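Local coordinates for protein 4-phosphoerythronate dehydrogenase (Lactobacillus jensenii, PDB 4PRK) that probably catalyses the NAD-dependent interconversion of pyruvate and D-lactate, as a D-lactate dehydrogenase of the D-isomer-specific 2-hydroxyacid dehydrogenase family, at residues A[41-46]-A[66-71]; A[219-224]-A[251-256]; A[50-55]-A[75-80]; A[171-176]-A[188-193]. One frame throughout, in Å; residues are numbered along the deposited sequence.

Interaction 1 of 4, residues A[41-46]-A[66-71]; sequences QVADCD and ADYGIK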
loop_
_atom_site.group_PDB
_atom_site.type_symbol
_atom_site.label_atom_id
_atom_site.label_comp_id
_atom_site.label_asym_id
_atom_site.label_seq_id
_atom_site.Cartn_x
_atom_site.Cartn_y
_atom_site.Cartn_z
ATOM N N GLN A 41 -42.131 28.539 0.700
ATOM C CA GLN A 41 -41.100 28.595 1.751
ATOM C C GLN A 41 -39.666 28.872 1.222
ATOM O O GLN A 41 -38.726 29.138 1.970
ATOM C CB GLN A 41 -41.164 27.298 2.537
ATOM C CG GLN A 41 -42.605 26.851 2.726
ATOM C CD GLN A 41 -42.804 25.976 3.925
ATOM O OE1 GLN A 41 -42.037 26.035 4.892
ATOM N NE2 GLN A 41 -43.860 25.161 3.885
ATOM N N VAL A 42 -39.535 28.827 -0.093
ATOM C CA VAL A 42 -38.307 29.158 -0.791
ATOM C C VAL A 42 -38.161 30.655 -0.934
ATOM O O VAL A 42 -37.130 31.156 -1.327
ATOM C CB VAL A 42 -38.319 28.570 -2.206
ATOM C CG1 VAL A 42 -36.977 28.776 -2.877
ATOM C CG2 VAL A 42 -38.699 27.107 -2.156
ATOM N N ALA A 43 -39.214 31.366 -0.584
ATOM C CA ALA A 43 -39.357 32.765 -0.928
ATOM C C ALA A 43 -38.226 33.602 -0.367
ATOM O O ALA A 43 -37.741 34.501 -1.035
ATOM C CB ALA A 43 -40.695 33.287 -0.433
ATOM N N ASP A 44 -37.797 33.291 0.845
ATOM C CA ASP A 44 -36.740 34.049 1.493
ATOM C C ASP A 44 -35.387 33.379 1.306
ATOM O O ASP A 44 -34.448 33.651 2.032
ATOM C CB ASP A 44 -37.038 34.308 2.967
ATOM C CG ASP A 44 -37.363 33.056 3.733
ATOM O OD1 ASP A 44 -37.617 32.015 3.116
ATOM O OD2 ASP A 44 -37.372 33.115 4.970
ATOM N N CYS A 45 -35.296 32.542 0.286
ATOM C CA CYS A 45 -34.147 31.689 0.081
ATOM C C CYS A 45 -33.334 32.034 -1.160
ATOM O O CYS A 45 -33.880 32.325 -2.212
ATOM C CB CYS A 45 -34.601 30.236 0.019
ATOM S SG CYS A 45 -34.941 29.488 1.621
ATOM N N ASP A 46 -32.015 32.046 -1.009
ATOM C CA ASP A 46 -31.084 32.186 -2.126
ATOM C C ASP A 46 -31.052 31.023 -3.147
ATOM O O ASP A 46 -30.837 31.233 -4.329
ATOM C CB ASP A 46 -29.679 32.503 -1.609
ATOM C CG ASP A 46 -29.560 33.904 -1.049
ATOM O OD1 ASP A 46 -29.707 34.079 0.168
ATOM O OD2 ASP A 46 -29.307 34.836 -1.823
ATOM N N ALA A 66 -38.258 30.187 -10.166
ATOM C CA ALA A 66 -37.859 31.240 -11.091
ATOM C C ALA A 66 -38.404 32.594 -10.651
ATOM O O ALA A 66 -37.673 33.563 -10.640
ATOM C CB ALA A 66 -38.331 30.916 -12.491
ATOM N N ASP A 67 -39.677 32.647 -10.272
ATOM C CA ASP A 67 -40.250 33.870 -9.683
ATOM C C ASP A 67 -39.473 34.345 -8.436
ATOM O O ASP A 67 -39.320 35.551 -8.240
ATOM C CB ASP A 67 -41.744 33.685 -9.316
ATOM C CG ASP A 67 -42.709 34.068 -10.448
ATOM O OD1 ASP A 67 -42.380 33.899 -11.649
ATOM O OD2 ASP A 67 -43.824 34.522 -10.113
ATOM N N TYR A 68 -38.982 33.416 -7.603
ATOM C CA TYR A 68 -38.247 33.800 -6.382
ATOM C C TYR A 68 -36.753 34.050 -6.604
ATOM O O TYR A 68 -36.000 34.122 -5.654
ATOM C CB TYR A 68 -38.451 32.771 -5.272
ATOM C CG TYR A 68 -39.897 32.563 -4.871
ATOM C CD1 TYR A 68 -40.762 33.649 -4.672
ATOM C CD2 TYR A 68 -40.393 31.285 -4.662
ATOM C CE1 TYR A 68 -42.080 33.449 -4.300
ATOM C CE2 TYR A 68 -41.702 31.080 -4.295
ATOM C CZ TYR A 68 -42.538 32.156 -4.116
ATOM O OH TYR A 68 -43.837 31.924 -3.747
ATOM N N GLY A 69 -36.331 34.182 -7.858
ATOM C CA GLY A 69 -34.939 34.486 -8.187
ATOM C C GLY A 69 -33.989 33.300 -8.068
ATOM O O GLY A 69 -32.764 33.469 -8.228
ATOM N N ILE A 70 -34.540 32.109 -7.793
ATOM C CA ILE A 70 -33.724 30.900 -7.631
ATOM C C ILE A 70 -33.183 30.556 -9.015
ATOM O O ILE A 70 -33.966 30.439 -9.971
ATOM C CB ILE A 70 -34.529 29.685 -7.081
ATOM C CG1 ILE A 70 -35.134 29.956 -5.692
ATOM C CG2 ILE A 70 -33.642 28.457 -6.997
ATOM C CD1 ILE A 70 -34.120 30.017 -4.558
ATOM N N LYS A 71 -31.857 30.401 -9.111
ATOM C CA LYS A 71 -31.169 30.199 -10.400
ATOM C C LYS A 71 -30.768 28.745 -10.707
ATOM O O LYS A 71 -30.284 28.471 -11.818
ATOM C CB LYS A 71 -29.917 31.079 -10.477
ATOM C CG LYS A 71 -30.161 32.564 -10.224
ATOM C CD LYS A 71 -28.853 33.321 -10.082
ATOM C CE LYS A 71 -27.949 33.138 -11.291
ATOM N NZ LYS A 71 -26.831 34.121 -11.257
#

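Interaction 2 of 4, residues A[219-224]-A[251-256]; sequences KQFAEM and HEIAAA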
loop_
_atom_site.group_PDB
_atom_site.type_symbol
_atom_site.label_atom_id
_atom_site.label_comp_id
_atom_site.label_asym_id
_atom_site.label_seq_id
_atom_site.Cartn_x
_atom_site.Cartn_y
_atom_site.Cartn_z
ATOM N N LYS A 219 -25.828 -18.079 -17.712
ATOM C CA LYS A 219 -24.630 -18.422 -18.501
ATOM C C LYS A 219 -23.378 -17.894 -17.770
ATOM O O LYS A 219 -22.385 -18.607 -17.663
ATOM C CB LYS A 219 -24.756 -17.880 -19.940
ATOM C CG LYS A 219 -23.482 -17.881 -20.774
ATOM C CD LYS A 219 -22.910 -19.295 -21.001
ATOM C CE LYS A 219 -21.608 -19.279 -21.795
ATOM N NZ LYS A 219 -21.693 -18.300 -22.918
ATOM N N GLN A 220 -23.466 -16.705 -17.159
ATOM C CA GLN A 220 -22.288 -16.122 -16.487
ATOM C C GLN A 220 -21.915 -16.843 -15.169
ATOM O O GLN A 220 -20.746 -17.114 -14.909
ATOM C CB GLN A 220 -22.470 -14.621 -16.324
ATOM C CG GLN A 220 -22.482 -13.850 -17.639
ATOM C CD GLN A 220 -23.750 -14.099 -18.462
ATOM O OE1 GLN A 220 -24.816 -14.391 -17.922
ATOM N NE2 GLN A 220 -23.624 -14.000 -19.770
ATOM N N PHE A 221 -22.899 -17.207 -14.367
ATOM C CA PHE A 221 -22.654 -18.086 -13.208
ATOM C C PHE A 221 -22.005 -19.405 -13.622
ATOM O O PHE A 221 -21.039 -19.911 -12.982
ATOM C CB PHE A 221 -23.967 -18.353 -12.446
ATOM C CG PHE A 221 -24.491 -17.127 -11.653
ATOM C CD1 PHE A 221 -23.786 -16.620 -10.552
ATOM C CD2 PHE A 221 -25.626 -16.444 -12.063
ATOM C CE1 PHE A 221 -24.248 -15.484 -9.859
ATOM C CE2 PHE A 221 -26.086 -15.307 -11.377
ATOM C CZ PHE A 221 -25.413 -14.828 -10.267
ATOM N N ALA A 222 -22.488 -19.981 -14.715
ATOM C CA ALA A 222 -21.894 -21.236 -15.134
ATOM C C ALA A 222 -20.409 -21.037 -15.467
ATOM O O ALA A 222 -19.634 -21.948 -15.294
ATOM C CB ALA A 222 -22.630 -21.809 -16.327
ATOM N N GLU A 223 -20.025 -19.860 -15.939
ATOM C CA GLU A 223 -18.632 -19.595 -16.309
ATOM C C GLU A 223 -17.719 -19.349 -15.102
ATOM O O GLU A 223 -16.518 -19.470 -15.223
ATOM C CB GLU A 223 -18.554 -18.399 -17.265
ATOM C CG GLU A 223 -19.138 -18.678 -18.661
ATOM C CD GLU A 223 -19.341 -17.421 -19.519
ATOM O OE1 GLU A 223 -20.372 -16.724 -19.328
ATOM O OE2 GLU A 223 -18.493 -17.142 -20.414
ATOM N N MET A 224 -18.272 -18.948 -13.956
ATOM C CA MET A 224 -17.460 -18.554 -12.811
ATOM C C MET A 224 -16.890 -19.780 -12.112
ATOM O O MET A 224 -17.373 -20.906 -12.305
ATOM C CB MET A 224 -18.322 -17.841 -11.788
ATOM C CG MET A 224 -18.723 -16.445 -12.178
ATOM S SD MET A 224 -19.985 -15.882 -11.036
ATOM C CE MET A 224 -20.827 -14.722 -12.098
ATOM N N HIS A 251 -24.423 -24.631 -5.540
ATOM C CA HIS A 251 -23.010 -24.521 -5.141
ATOM C C HIS A 251 -22.166 -24.343 -6.400
ATOM O O HIS A 251 -21.065 -24.858 -6.532
ATOM C CB HIS A 251 -22.586 -25.721 -4.244
ATOM C CG HIS A 251 -23.522 -25.979 -3.076
ATOM N ND1 HIS A 251 -23.304 -25.481 -1.808
ATOM C CD2 HIS A 251 -24.672 -26.694 -2.990
ATOM C CE1 HIS A 251 -24.272 -25.868 -0.991
ATOM N NE2 HIS A 251 -25.120 -26.604 -1.684
ATOM N N GLU A 252 -22.722 -23.612 -7.355
ATOM C CA GLU A 252 -21.981 -23.245 -8.556
ATOM C C GLU A 252 -21.233 -21.947 -8.310
ATOM O O GLU A 252 -20.399 -21.567 -9.125
ATOM C CB GLU A 252 -22.932 -23.070 -9.737
ATOM C CG GLU A 252 -23.433 -24.379 -10.292
ATOM C CD GLU A 252 -22.364 -25.197 -10.947
ATOM O OE1 GLU A 252 -21.296 -24.677 -11.437
ATOM O OE2 GLU A 252 -22.624 -26.411 -10.962
ATOM N N ILE A 253 -21.581 -21.256 -7.215
ATOM C CA ILE A 253 -20.704 -20.212 -6.606
ATOM C C ILE A 253 -20.705 -20.438 -5.107
ATOM O O ILE A 253 -21.594 -21.136 -4.574
ATOM C CB ILE A 253 -21.177 -18.752 -6.894
ATOM C CG1 ILE A 253 -22.491 -18.454 -6.180
ATOM C CG2 ILE A 253 -21.284 -18.451 -8.394
ATOM C CD1 ILE A 253 -22.911 -16.994 -6.275
ATOM N N ALA A 254 -19.747 -19.838 -4.410
ATOM C CA ALA A 254 -19.588 -20.120 -2.979
ATOM C C ALA A 254 -20.368 -19.146 -2.057
ATOM O O ALA A 254 -20.728 -19.514 -0.935
ATOM C CB ALA A 254 -18.118 -20.132 -2.613
ATOM N N ALA A 255 -20.667 -17.935 -2.560
ATOM C CA ALA A 255 -21.173 -16.856 -1.741
ATOM C C ALA A 255 -21.527 -15.624 -2.559
ATOM O O ALA A 255 -21.056 -15.456 -3.668
ATOM C CB ALA A 255 -20.148 -16.473 -0.662
ATOM N N ALA A 256 -22.307 -14.726 -1.949
ATOM C CA ALA A 256 -22.713 -13.508 -2.606
ATOM C C ALA A 256 -22.926 -12.453 -1.565
ATOM O O ALA A 256 -23.474 -12.750 -0.518
ATOM C CB ALA A 256 -24.018 -13.731 -3.353
#

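Interaction 3 of 4, residues A[50-55]-A[75-80]; sequences LKPLGN and LRIVGT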
loop_
_atom_site.group_PDB
_atom_site.type_symbol
_atom_site.label_atom_id
_atom_site.label_comp_id
_atom_site.label_asym_id
_atom_site.label_seq_id
_atom_site.Cartn_x
_atom_site.Cartn_y
_atom_site.Cartn_z
ATOM N N LEU A 50 -32.269 19.694 -3.103
ATOM C CA LEU A 50 -33.375 18.746 -3.276
ATOM C C LEU A 50 -32.961 17.305 -3.060
ATOM O O LEU A 50 -31.817 16.916 -3.345
ATOM C CB LEU A 50 -33.959 18.878 -4.686
ATOM C CG LEU A 50 -34.684 20.198 -5.039
ATOM C CD1 LEU A 50 -35.619 20.011 -6.244
ATOM C CD2 LEU A 50 -35.475 20.716 -3.835
ATOM N N LYS A 51 -33.860 16.540 -2.463
ATOM C CA LYS A 51 -33.753 15.104 -2.366
ATOM C C LYS A 51 -35.110 14.573 -2.731
ATOM O O LYS A 51 -35.895 14.227 -1.851
ATOM C CB LYS A 51 -33.353 14.662 -0.966
ATOM C CG LYS A 51 -33.141 13.162 -0.825
ATOM C CD LYS A 51 -32.664 12.794 0.570
ATOM C CE LYS A 51 -32.990 11.352 0.912
ATOM N NZ LYS A 51 -32.077 10.801 1.948
ATOM N N PRO A 52 -35.391 14.528 -4.108
ATOM C CA PRO A 52 -36.806 14.264 -4.389
ATOM C C PRO A 52 -37.191 12.802 -4.265
ATOM O O PRO A 52 -36.607 11.950 -4.901
ATOM C CB PRO A 52 -36.998 14.736 -5.842
ATOM C CG PRO A 52 -35.686 15.211 -6.341
ATOM C CD PRO A 52 -34.675 14.583 -5.471
ATOM N N LEU A 53 -38.188 12.524 -3.447
ATOM C CA LEU A 53 -38.705 11.186 -3.342
ATOM C C LEU A 53 -39.333 10.731 -4.658
ATOM O O LEU A 53 -39.100 9.628 -5.132
ATOM C CB LEU A 53 -39.749 11.147 -2.238
ATOM C CG LEU A 53 -40.686 9.946 -2.192
ATOM C CD1 LEU A 53 -40.800 9.437 -0.764
ATOM C CD2 LEU A 53 -42.046 10.317 -2.751
ATOM N N GLY A 54 -40.093 11.626 -5.266
ATOM C CA GLY A 54 -40.992 11.307 -6.352
ATOM C C GLY A 54 -40.865 12.336 -7.440
ATOM O O GLY A 54 -40.164 13.320 -7.266
ATOM N N ASN A 55 -41.509 12.111 -8.574
ATOM C CA ASN A 55 -41.407 13.071 -9.654
ATOM C C ASN A 55 -41.884 14.462 -9.217
ATOM O O ASN A 55 -42.943 14.630 -8.621
ATOM C CB ASN A 55 -42.251 12.618 -10.848
ATOM C CG ASN A 55 -41.565 11.575 -11.705
ATOM O OD1 ASN A 55 -41.368 10.444 -11.283
ATOM N ND2 ASN A 55 -41.218 11.950 -12.923
ATOM N N LEU A 75 -29.628 19.084 -6.646
ATOM C CA LEU A 75 -29.766 17.688 -6.260
ATOM C C LEU A 75 -28.670 17.346 -5.286
ATOM O O LEU A 75 -27.491 17.630 -5.573
ATOM C CB LEU A 75 -29.569 16.759 -7.465
ATOM C CG LEU A 75 -30.764 16.440 -8.324
ATOM C CD1 LEU A 75 -31.999 17.274 -8.041
ATOM C CD2 LEU A 75 -30.322 16.589 -9.766
ATOM N N ARG A 76 -29.040 16.736 -4.158
ATOM C CA ARG A 76 -28.024 16.260 -3.176
ATOM C C ARG A 76 -27.590 14.839 -3.511
ATOM O O ARG A 76 -26.611 14.307 -2.935
ATOM C CB ARG A 76 -28.559 16.306 -1.738
ATOM C CG ARG A 76 -28.907 17.721 -1.259
ATOM C CD ARG A 76 -28.950 17.786 0.262
ATOM N NE ARG A 76 -29.878 16.849 0.935
ATOM C CZ ARG A 76 -31.203 16.981 0.970
ATOM N NH1 ARG A 76 -31.951 16.110 1.645
ATOM N NH2 ARG A 76 -31.800 17.992 0.320
ATOM N N ILE A 77 -28.348 14.243 -4.434
ATOM C CA ILE A 77 -28.144 12.884 -4.885
ATOM C C ILE A 77 -27.593 12.851 -6.306
ATOM O O ILE A 77 -27.367 13.894 -6.951
ATOM C CB ILE A 77 -29.440 12.084 -4.806
ATOM C CG1 ILE A 77 -30.476 12.639 -5.763
ATOM C CG2 ILE A 77 -29.950 12.116 -3.379
ATOM C CD1 ILE A 77 -31.795 11.906 -5.644
ATOM N N VAL A 78 -27.358 11.624 -6.747
ATOM C CA VAL A 78 -26.846 11.353 -8.065
ATOM C C VAL A 78 -27.938 11.276 -9.127
ATOM O O VAL A 78 -27.760 11.832 -10.203
ATOM C CB VAL A 78 -26.004 10.069 -8.072
ATOM C CG1 VAL A 78 -26.860 8.842 -7.788
ATOM C CG2 VAL A 78 -25.258 9.934 -9.389
ATOM N N GLY A 79 -29.058 10.619 -8.828
ATOM C CA GLY A 79 -30.091 10.392 -9.827
ATOM C C GLY A 79 -30.886 11.643 -10.140
ATOM O O GLY A 79 -31.314 12.331 -9.232
ATOM N N THR A 80 -31.089 11.928 -11.427
ATOM C CA THR A 80 -31.862 13.087 -11.876
ATOM C C THR A 80 -33.163 12.701 -12.534
ATOM O O THR A 80 -33.841 13.548 -13.123
ATOM C CB THR A 80 -31.101 13.879 -12.943
ATOM O OG1 THR A 80 -30.710 12.976 -13.976
ATOM C CG2 THR A 80 -29.872 14.556 -12.350
#

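Interaction 4 of 4, residues A[171-176]-A[188-193]; sequences KVLAYD and TYADFD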
loop_
_atom_site.group_PDB
_atom_site.type_symbol
_atom_site.label_atom_id
_atom_site.label_comp_id
_atom_site.label_asym_id
_atom_site.label_seq_id
_atom_site.Cartn_x
_atom_site.Cartn_y
_atom_site.Cartn_z
ATOM N N LYS A 171 -4.224 -10.182 -6.660
ATOM C CA LYS A 171 -4.152 -9.837 -8.066
ATOM C C LYS A 171 -5.522 -9.350 -8.523
ATOM O O LYS A 171 -6.519 -10.034 -8.308
ATOM C CB LYS A 171 -3.711 -11.052 -8.902
ATOM C CG LYS A 171 -3.643 -10.742 -10.390
ATOM C CD LYS A 171 -3.828 -11.979 -11.221
ATOM C CE LYS A 171 -2.564 -12.474 -11.884
ATOM N NZ LYS A 171 -2.961 -13.112 -13.183
ATOM N N VAL A 172 -5.593 -8.190 -9.165
ATOM C CA VAL A 172 -6.851 -7.623 -9.578
ATOM C C VAL A 172 -6.915 -7.491 -11.107
ATOM O O VAL A 172 -6.042 -6.888 -11.715
ATOM C CB VAL A 172 -7.067 -6.222 -8.974
ATOM C CG1 VAL A 172 -8.424 -5.629 -9.403
ATOM C CG2 VAL A 172 -6.962 -6.288 -7.488
ATOM N N LEU A 173 -7.983 -8.025 -11.687
ATOM C CA LEU A 173 -8.279 -7.940 -13.099
ATOM C C LEU A 173 -9.546 -7.150 -13.250
ATOM O O LEU A 173 -10.423 -7.226 -12.391
ATOM C CB LEU A 173 -8.554 -9.335 -13.691
ATOM C CG LEU A 173 -7.454 -10.391 -13.657
ATOM C CD1 LEU A 173 -7.947 -11.742 -14.075
ATOM C CD2 LEU A 173 -6.292 -9.958 -14.556
ATOM N N ALA A 174 -9.663 -6.412 -14.348
ATOM C CA ALA A 174 -10.883 -5.675 -14.610
ATOM C C ALA A 174 -11.266 -5.688 -16.085
ATOM O O ALA A 174 -10.398 -5.549 -16.938
ATOM C CB ALA A 174 -10.704 -4.231 -14.145
ATOM N N TYR A 175 -12.562 -5.838 -16.365
ATOM C CA TYR A 175 -13.120 -5.668 -17.697
ATOM C C TYR A 175 -13.673 -4.271 -17.787
ATOM O O TYR A 175 -14.375 -3.831 -16.899
ATOM C CB TYR A 175 -14.254 -6.673 -18.011
ATOM C CG TYR A 175 -14.923 -6.312 -19.358
ATOM C CD1 TYR A 175 -14.197 -6.389 -20.537
ATOM C CD2 TYR A 175 -16.214 -5.825 -19.423
ATOM C CE1 TYR A 175 -14.749 -6.028 -21.734
ATOM C CE2 TYR A 175 -16.777 -5.496 -20.628
ATOM C CZ TYR A 175 -16.032 -5.609 -21.777
ATOM O OH TYR A 175 -16.538 -5.248 -23.012
ATOM N N ASP A 176 -13.359 -3.546 -18.849
ATOM C CA ASP A 176 -13.986 -2.248 -19.059
ATOM C C ASP A 176 -13.986 -1.856 -20.537
ATOM O O ASP A 176 -13.225 -2.398 -21.305
ATOM C CB ASP A 176 -13.297 -1.165 -18.201
ATOM C CG ASP A 176 -14.226 0.044 -17.906
ATOM O OD1 ASP A 176 -15.172 0.347 -18.664
ATOM O OD2 ASP A 176 -14.004 0.722 -16.915
ATOM N N THR A 188 -5.095 -5.094 -13.890
ATOM C CA THR A 188 -4.702 -5.421 -15.276
ATOM C C THR A 188 -5.983 -5.601 -16.050
ATOM O O THR A 188 -6.885 -6.370 -15.627
ATOM C CB THR A 188 -3.959 -6.729 -15.300
ATOM O OG1 THR A 188 -2.728 -6.591 -14.560
ATOM C CG2 THR A 188 -3.674 -7.183 -16.754
ATOM N N TYR A 189 -6.131 -4.852 -17.140
ATOM C CA TYR A 189 -7.293 -5.021 -17.985
ATOM C C TYR A 189 -7.293 -6.404 -18.689
ATOM O O TYR A 189 -6.255 -6.951 -18.973
ATOM C CB TYR A 189 -7.347 -3.904 -18.997
ATOM C CG TYR A 189 -7.715 -2.537 -18.457
ATOM C CD1 TYR A 189 -9.009 -2.260 -18.055
ATOM C CD2 TYR A 189 -6.813 -1.511 -18.468
ATOM C CE1 TYR A 189 -9.372 -1.003 -17.598
ATOM C CE2 TYR A 189 -7.168 -0.245 -18.025
ATOM C CZ TYR A 189 -8.467 -0.012 -17.592
ATOM O OH TYR A 189 -8.835 1.220 -17.152
ATOM N N ALA A 190 -8.480 -6.959 -18.844
ATOM C CA ALA A 190 -8.675 -8.276 -19.399
ATOM C C ALA A 190 -10.049 -8.380 -20.019
ATOM O O ALA A 190 -10.903 -7.552 -19.790
ATOM C CB ALA A 190 -8.493 -9.345 -18.346
ATOM N N ASP A 191 -10.232 -9.414 -20.817
ATOM C CA ASP A 191 -11.492 -9.698 -21.463
ATOM C C ASP A 191 -12.528 -10.114 -20.445
ATOM O O ASP A 191 -12.210 -10.666 -19.414
ATOM C CB ASP A 191 -11.327 -10.821 -22.473
ATOM C CG ASP A 191 -10.519 -10.421 -23.656
ATOM O OD1 ASP A 191 -10.377 -9.227 -23.918
ATOM O OD2 ASP A 191 -10.014 -11.317 -24.328
ATOM N N PHE A 192 -13.777 -9.867 -20.773
ATOM C CA PHE A 192 -14.864 -10.109 -19.869
ATOM C C PHE A 192 -14.896 -11.578 -19.503
ATOM O O PHE A 192 -15.082 -11.918 -18.358
ATOM C CB PHE A 192 -16.155 -9.677 -20.553
ATOM C CG PHE A 192 -17.401 -10.019 -19.800
ATOM C CD1 PHE A 192 -17.913 -9.161 -18.858
ATOM C CD2 PHE A 192 -18.076 -11.186 -20.059
ATOM C CE1 PHE A 192 -19.063 -9.470 -18.172
ATOM C CE2 PHE A 192 -19.228 -11.501 -19.375
ATOM C CZ PHE A 192 -19.722 -10.643 -18.427
ATOM N N ASP A 193 -14.697 -12.453 -20.473
ATOM C CA ASP A 193 -14.702 -13.874 -20.185
ATOM C C ASP A 193 -13.555 -14.336 -19.287
ATOM O O ASP A 193 -13.757 -15.146 -18.411
ATOM C CB ASP A 193 -14.867 -14.726 -21.447
ATOM C CG ASP A 193 -13.734 -14.563 -22.424
ATOM O OD1 ASP A 193 -13.045 -13.540 -22.383
ATOM O OD2 ASP A 193 -13.538 -15.466 -23.254
HETATM O O HOH W 1 -11.366 1.604 -16.552
#

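Interaction 1 of 4, residues A[41-46]-A[66-71]
Ala43 and Tyr68 bring the two backbones closest, with 5.7 Å between Ala43 CA and Tyr68 CA; further on, Asp46 CA and Ile70 CA are 6.2 Å apart. Segment 41-46 folds into a type I beta turn from Val42 to Cys45, closed by the bond from Cys45 N to Val42 O. It faces the end of helix 60-67, which finishes in a Schellman motif: Ile70 N bonds to Leu65 O and Gly69 N to Ala66 O, with Gly69 as the C-prime residue at positive phi. The two segments lead into strands 47-50 and 72-75, neighbours in the five-stranded parallel sheet of the N-terminal domain.

Between the segments the contact is apolar. Tyr68 presents the face of its ring to the turn in a CH-pi contact, Ala43 CA standing 4.0 Å from the ring centroid and only 13° off the normal. Ala43 CB reaches Tyr68 CE1 at 4.1 Å, and the hydroxyl at the far end of the ring bonds to Asp40 OD1. A serine in place of Tyr68 would probably leave Ala43 without its aromatic cover and Asp40 without this hydroxyl partner. Val42 places CG1 anti to its own nitrogen (chi1 -173°), from where the methyl meets Ile70 CD1 at 3.5 Å, the two side chains crossing at about a right angle. Behind them Val42 touches Phe6 of strand 2-6, and both residues rest on Leu65. The CD1 methyl of Ile70 ends beside two backbone oxygens, 3.3 Å from Cys45 O and 3.5 Å from Asp46 O.

Interaction 2 of 4, residues A[219-224]-A[251-256]
In the Rossmann-type NAD-binding domain, Phe221 and Met224 at the end of helix 218-223 pack on Ile253, which lies in the short loop leading from helix 241-250 into strand 255-258. The contact thus joins two successive alpha-beta connections of the parallel sheet. The nearest CA atoms, of Met224 and Ile253, are 7.2 Å apart, though backbone oxygens come closer, Phe221 O lying 4.2 Å from Glu252 O.

One methyl does most of the touching. Ile253 CG2 comes to the edge of the Phe221 ring, near the ring plane, with CD1 of Phe221 3.8 Å away. The same methyl, Ile253 CG2, also touches Met224 SD at 3.9 Å. Ile253 has CG1 between its backbone N and carbonyl carbon (chi1 68°), which carries the longer branch past the same edge of the ring, where its CD1 approaches Phe221 CE1 at 4.1 Å. Met224 reaches the methyl by an extended chain (chi2 169°) and runs side by side with Ile253, pointing the same way. All three side chains are buried, and they meet through van der Waals contacts alone.

Phe221 also packs on Ala243, Leu244 and Ala247 of helix 241-250, while Ile253 touches Leu248 of that helix and Ile216 adjoins both Phe221 and Met224. Just beyond Ile253 the chain enters the sheet, where Ala255 pairs with Leu230 of strand 229-232 and Ala256 with Ile291 of strand 290-292.

Interaction 3 of 4, residues A[50-55]-A[75-80]
Leu50 pairs with Leu75 in a parallel beta bridge at the ends of two neighbouring strands, their CA atoms 4.8 Å apart. Leu50 O accepts a hydrogen bond from Arg76 N at 2.9 Å (161° at the hydrogen). On one face of the sheet the two leucines meet, Leu50 CB lying 4.2 Å from Leu75 CD1.

Lys51, with CG anti to its nitrogen (chi1 -176°), extends across the Arg76 side chain at about a right angle. Its CB sits over one face of the guanidinium, 3.3 Å from Arg76 NH1, so aliphatic carbon rather than the ammonium covers the arginine. The arginine's NE forms a salt bridge to Glu12, which probably eases the nearby like charge of Lys51, and its NH2 bonds to Phe6 O. A leucine in place of Arg76 would probably leave Glu12 without its cationic mate and Phe6 O without this donor. Pro52 then brings its CD to Ile77 CD1 at 3.9 Å.

The contact lies at the C-terminal ends of strands 47-50 and 72-75 of the N-terminal parallel sheet: Leu50 packs on Phe6 of strand 2-6, Leu75 pairs with Thr96 of strand 94-96, and Arg76 touches Ile308 and Ser311 of helix 301-319.

Interaction 4 of 4, residues A[171-176]-A[188-193]
Tyr175 and Phe192 both hold CG anti to the backbone nitrogen, with chi1 of 172° and 173°, and these torsions bring their side chains together. Phe192 CB lies over the centre of the Tyr175 ring, 3.8 Å from the centroid, in a CH-pi contact. The Phe192 ring beyond it turns its edge to the face of the Tyr175 ring, a T-shaped (edge-to-face) pair with centroids 5.6 Å apart and planes at 80°. Ala190 O lies in the plane of the tyrosine ring at its edge, 3.6 Å from Tyr175 CD1.

The backbones form a parallel pair. Thr188 N bonds to Val172 O at 3.0 Å, Ala174 N to Thr188 O at 3.1 Å, and Ala190 N to Ala174 O at 3.0 Å. At the strand end, one water bridges the side chains: it donates to Asp176 OD2 at 2.8 Å and lies 2.6 Å from Tyr189 OH, which also bonds to Asn180 N. Asp176 follows the second strand of the Rossmann fold, where NAD-dependent relatives usually carry the acid that binds the adenosine ribose; its OD2 also has a weak bond from Val154 N in the probable glycine-rich loop.

Strand 188-189 is one outer strand of the seven-stranded sheet within this chain. Strand 171-175 lies between it and strand 148-152, Val172 packs on helix 155-167, and Phe192, opening helix 192-198, touches Ile152.

Interactions 1 and 3 belong to the N-terminal sheet, interactions 2 and 4 to the NAD-binding sheet, on the other side of the chain's centre. Interactions 1 and 3 flank the same strands, 47-50 and 72-75, at opposite ends: 41-46 and 66-71 lie where the chain enters them, 50-55 and 75-80 where it leaves, with centres about 18 Å apart. Interactions 2 and 4 lie on different strands of one sheet. Interaction 2 is the most buried and wholly apolar; interaction 1, also apolar between its segments, is partly buried, as are interactions 3 and 4. These last two add backbone pairing, with a guanidinium covered by a lysine chain in one and a bridging water in the other.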